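Local coordinates for rhamnose ABC transporter, periplasmic rhamnose-binding protein (Kribbella flavida, PDB 4KVF) that probably binds a carbohydrate, presumably rhamnose, outside the cell membrane as the solute-binding component of an ABC transporter, at residues I42-K47 / Y286-A291. Sequence-based numbering, arbitrary orientation.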
ATOM      1  N   ILE A  42     -14.659  10.596  13.445  1.00 25.78           N
ATOM      2  CA  ILE A  42     -13.446  10.214  12.730  1.00 25.56           C
ATOM      3  C   ILE A  42     -13.621  10.534  11.252  1.00 26.75           C
ATOM      4  O   ILE A  42     -14.528  10.013  10.600  1.00 26.75           O
ATOM      5  CB  ILE A  42     -13.138   8.713  12.944  1.00 25.14           C
ATOM      6  CG1 ILE A  42     -12.993   8.412  14.443  1.00 29.35           C
ATOM      7  CG2 ILE A  42     -11.872   8.322  12.176  1.00 24.14           C
ATOM      8  CD1 ILE A  42     -12.695   6.940  14.780  1.00 29.89           C
ATOM      9  N   ALA A  43     -12.772  11.414  10.725  1.00 24.74           N
ATOM     10  CA  ALA A  43     -12.932  11.882   9.352  1.00 23.50           C
ATOM     11  C   ALA A  43     -11.767  11.409   8.493  1.00 24.82           C
ATOM     12  O   ALA A  43     -10.636  11.373   8.965  1.00 27.38           O
ATOM     13  CB  ALA A  43     -13.011  13.392   9.323  1.00 26.95           C
ATOM     14  N   TYR A  44     -12.058  11.064   7.240  1.00 24.20           N
ATOM     15  CA  TYR A  44     -11.060  10.573   6.294  1.00 27.26           C
ATOM     16  C   TYR A  44     -10.839  11.575   5.167  1.00 30.35           C
ATOM     17  O   TYR A  44     -11.795  12.095   4.578  1.00 28.62           O
ATOM     18  CB  TYR A  44     -11.503   9.242   5.695  1.00 25.75           C
ATOM     19  CG  TYR A  44     -11.295   8.100   6.644  1.00 23.59           C
ATOM     20  CD1 TYR A  44     -12.131   7.926   7.738  1.00 25.53           C
ATOM     21  CD2 TYR A  44     -10.242   7.218   6.474  1.00 25.39           C
ATOM     22  CE1 TYR A  44     -11.931   6.894   8.639  1.00 27.68           C
ATOM     23  CE2 TYR A  44     -10.032   6.188   7.368  1.00 23.29           C
ATOM     24  CZ  TYR A  44     -10.881   6.030   8.446  1.00 26.29           C
ATOM     25  OH  TYR A  44     -10.667   4.991   9.325  1.00 27.83           O
ATOM     26  N   LEU A  45      -9.567  11.829   4.874  1.00 21.73           N
ATOM     27  CA  LEU A  45      -9.158  12.731   3.792  1.00 22.76           C
ATOM     28  C   LEU A  45      -8.137  12.000   2.938  1.00 22.40           C
ATOM     29  O   LEU A  45      -6.917  12.106   3.171  1.00 21.39           O
ATOM     30  CB  LEU A  45      -8.533  14.018   4.360  1.00 24.50           C
ATOM     31  CG  LEU A  45      -7.929  15.051   3.390  1.00 24.10           C
ATOM     32  CD1 LEU A  45      -8.871  15.359   2.241  1.00 27.05           C
ATOM     33  CD2 LEU A  45      -7.593  16.331   4.156  1.00 28.56           C
ATOM     34  N   PRO A  46      -8.627  11.260   1.940  1.00 24.27           N
ATOM     35  CA  PRO A  46      -7.729  10.565   1.015  1.00 26.63           C
ATOM     36  C   PRO A  46      -7.089  11.559   0.047  1.00 29.42           C
ATOM     37  O   PRO A  46      -7.416  12.745   0.084  1.00 32.66           O
ATOM     38  CB  PRO A  46      -8.670   9.615   0.282  1.00 30.31           C
ATOM     39  CG  PRO A  46      -9.974  10.370   0.232  1.00 33.74           C
ATOM     40  CD  PRO A  46     -10.044  11.151   1.531  1.00 26.41           C
ATOM     41  N   LYS A  47      -6.182  11.083  -0.801  1.00 30.29           N
ATOM     42  CA  LYS A  47      -5.571  11.944  -1.811  1.00 33.29           C
ATOM     43  C   LYS A  47      -6.590  12.438  -2.839  1.00 40.32           C
ATOM     44  O   LYS A  47      -6.582  13.610  -3.212  1.00 42.30           O
ATOM     45  CB  LYS A  47      -4.419  11.218  -2.507  1.00 39.19           C
ATOM     46  CG  LYS A  47      -3.316  10.820  -1.544  1.00 44.31           C
ATOM     47  CD  LYS A  47      -2.057  10.403  -2.277  1.00 44.54           C
ATOM     48  CE  LYS A  47      -0.848  10.565  -1.380  1.00 43.46           C
ATOM     49  NZ  LYS A  47       0.377  10.008  -2.022  1.00 52.36           N
ATOM     50  N   TYR A 286      -9.491   0.664   7.885  1.00 22.53           N
ATOM     51  CA  TYR A 286      -9.971  -0.002   9.099  1.00 24.83           C
ATOM     52  C   TYR A 286      -8.943   0.142  10.224  1.00 26.57           C
ATOM     53  O   TYR A 286      -9.274   0.542  11.343  1.00 23.86           O
ATOM     54  CB  TYR A 286     -10.269  -1.475   8.774  1.00 23.97           C
ATOM     55  CG  TYR A 286     -10.864  -2.298   9.886  1.00 23.44           C
ATOM     56  CD1 TYR A 286     -10.065  -2.783  10.917  1.00 25.04           C
ATOM     57  CD2 TYR A 286     -12.209  -2.632   9.882  1.00 28.73           C
ATOM     58  CE1 TYR A 286     -10.607  -3.562  11.931  1.00 24.19           C
ATOM     59  CE2 TYR A 286     -12.757  -3.402  10.899  1.00 31.64           C
ATOM     60  CZ  TYR A 286     -11.945  -3.866  11.914  1.00 26.33           C
ATOM     61  OH  TYR A 286     -12.484  -4.639  12.926  1.00 29.77           O
ATOM     62  N   LEU A 287      -7.684  -0.167   9.930  1.00 20.34           N
ATOM     63  CA  LEU A 287      -6.643  -0.031  10.927  1.00 21.99           C
ATOM     64  C   LEU A 287      -6.493   1.420  11.374  1.00 25.14           C
ATOM     65  O   LEU A 287      -6.308   1.684  12.555  1.00 22.25           O
ATOM     66  CB  LEU A 287      -5.312  -0.583  10.399  1.00 24.68           C
ATOM     67  CG  LEU A 287      -4.094  -0.438  11.318  1.00 24.06           C
ATOM     68  CD1 LEU A 287      -4.367  -1.001  12.713  1.00 24.85           C
ATOM     69  CD2 LEU A 287      -2.877  -1.128  10.695  1.00 22.63           C
ATOM     70  N   ALA A 288      -6.584   2.358  10.434  1.00 23.47           N
ATOM     71  CA  ALA A 288      -6.439   3.772  10.777  1.00 23.84           C
ATOM     72  C   ALA A 288      -7.487   4.224  11.805  1.00 25.52           C
ATOM     73  O   ALA A 288      -7.167   4.970  12.733  1.00 23.01           O
ATOM     74  CB  ALA A 288      -6.501   4.646   9.523  1.00 22.67           C
ATOM     75  N   ALA A 289      -8.727   3.757  11.652  1.00 21.14           N
ATOM     76  CA  ALA A 289      -9.781   4.111  12.602  1.00 25.85           C
ATOM     77  C   ALA A 289      -9.475   3.598  14.011  1.00 24.39           C
ATOM     78  O   ALA A 289      -9.635   4.314  15.001  1.00 24.64           O
ATOM     79  CB  ALA A 289     -11.125   3.591  12.129  1.00 26.15           C
ATOM     80  N   TYR A 290      -9.018   2.356  14.120  1.00 23.78           N
ATOM     81  CA  TYR A 290      -8.697   1.821  15.440  1.00 26.70           C
ATOM     82  C   TYR A 290      -7.494   2.513  16.072  1.00 25.81           C
ATOM     83  O   TYR A 290      -7.469   2.740  17.275  1.00 24.09           O
ATOM     84  CB  TYR A 290      -8.511   0.290  15.398  1.00 24.81           C
ATOM     85  CG  TYR A 290      -9.823  -0.458  15.510  1.00 24.40           C
ATOM     86  CD1 TYR A 290     -10.374  -0.749  16.755  1.00 25.62           C
ATOM     87  CD2 TYR A 290     -10.518  -0.867  14.376  1.00 24.81           C
ATOM     88  CE1 TYR A 290     -11.585  -1.423  16.866  1.00 27.39           C
ATOM     89  CE2 TYR A 290     -11.735  -1.537  14.484  1.00 28.02           C
ATOM     90  CZ  TYR A 290     -12.258  -1.815  15.730  1.00 29.11           C
ATOM     91  OH  TYR A 290     -13.463  -2.480  15.835  1.00 30.20           O
ATOM     92  N   ALA A 291      -6.492   2.845  15.262  1.00 21.81           N
ATOM     93  CA  ALA A 291      -5.316   3.531  15.777  1.00 23.03           C
ATOM     94  C   ALA A 291      -5.711   4.915  16.300  1.00 22.87           C
ATOM     95  O   ALA A 291      -5.306   5.332  17.394  1.00 24.29           O
ATOM     96  CB  ALA A 291      -4.272   3.672  14.667  1.00 22.71           C
TER
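Y44, on the strand, sends its phenol ring out to A288 and A289 on the helix, and this single long side chain carries most of the contact. Walking along the helix, Y286 starts off pointing away from the strand; its hydroxyl hydrogen-bonds K312 N. L287 likewise points away, touching A310. A288 is the first to face the strand: its CB approaches the ring obliquely, 4.4 Å from CE2 of Y44, and also touches V101 of the neighbouring strand 99-102. A289 then meets the ring at its edge, near the ring plane, with CB 3.2 Å from OH of Y44, a tight approach for a methyl group. A289 N also lies near that oxygen, but the angle is too poor for a hydrogen bond; the phenol is instead hydrogen-bonded to the carbonyl O of G285, immediately before this segment, so the buried hydroxyl has a polar partner on the same helix. With CG anti to the carbonyl carbon (chi1 -77°), the Y44 ring is directed toward the helix.

This is the three-layer α/β/α sandwich of a type I periplasmic binding protein domain: strand 41-45 lies inside the six-stranded parallel sheet between 71-74 and 99-102, helix 281-296, from late in the chain, returns to pack on one face, and helix 85-94 meets A43 and L45 on the other. The axes of 42-45 and 286-291 approach to 9.8 Å, with 138° between their N-to-C directions. CD1 of I42 rests against the carbonyl O of A289 at 4.0 Å, a plain van der Waals contact, the side chain extended (chi2 180°). Y290 turns away again, its hydroxyl hydrogen-bonded to E67 of helix 52-67, whose A64 also touches A289.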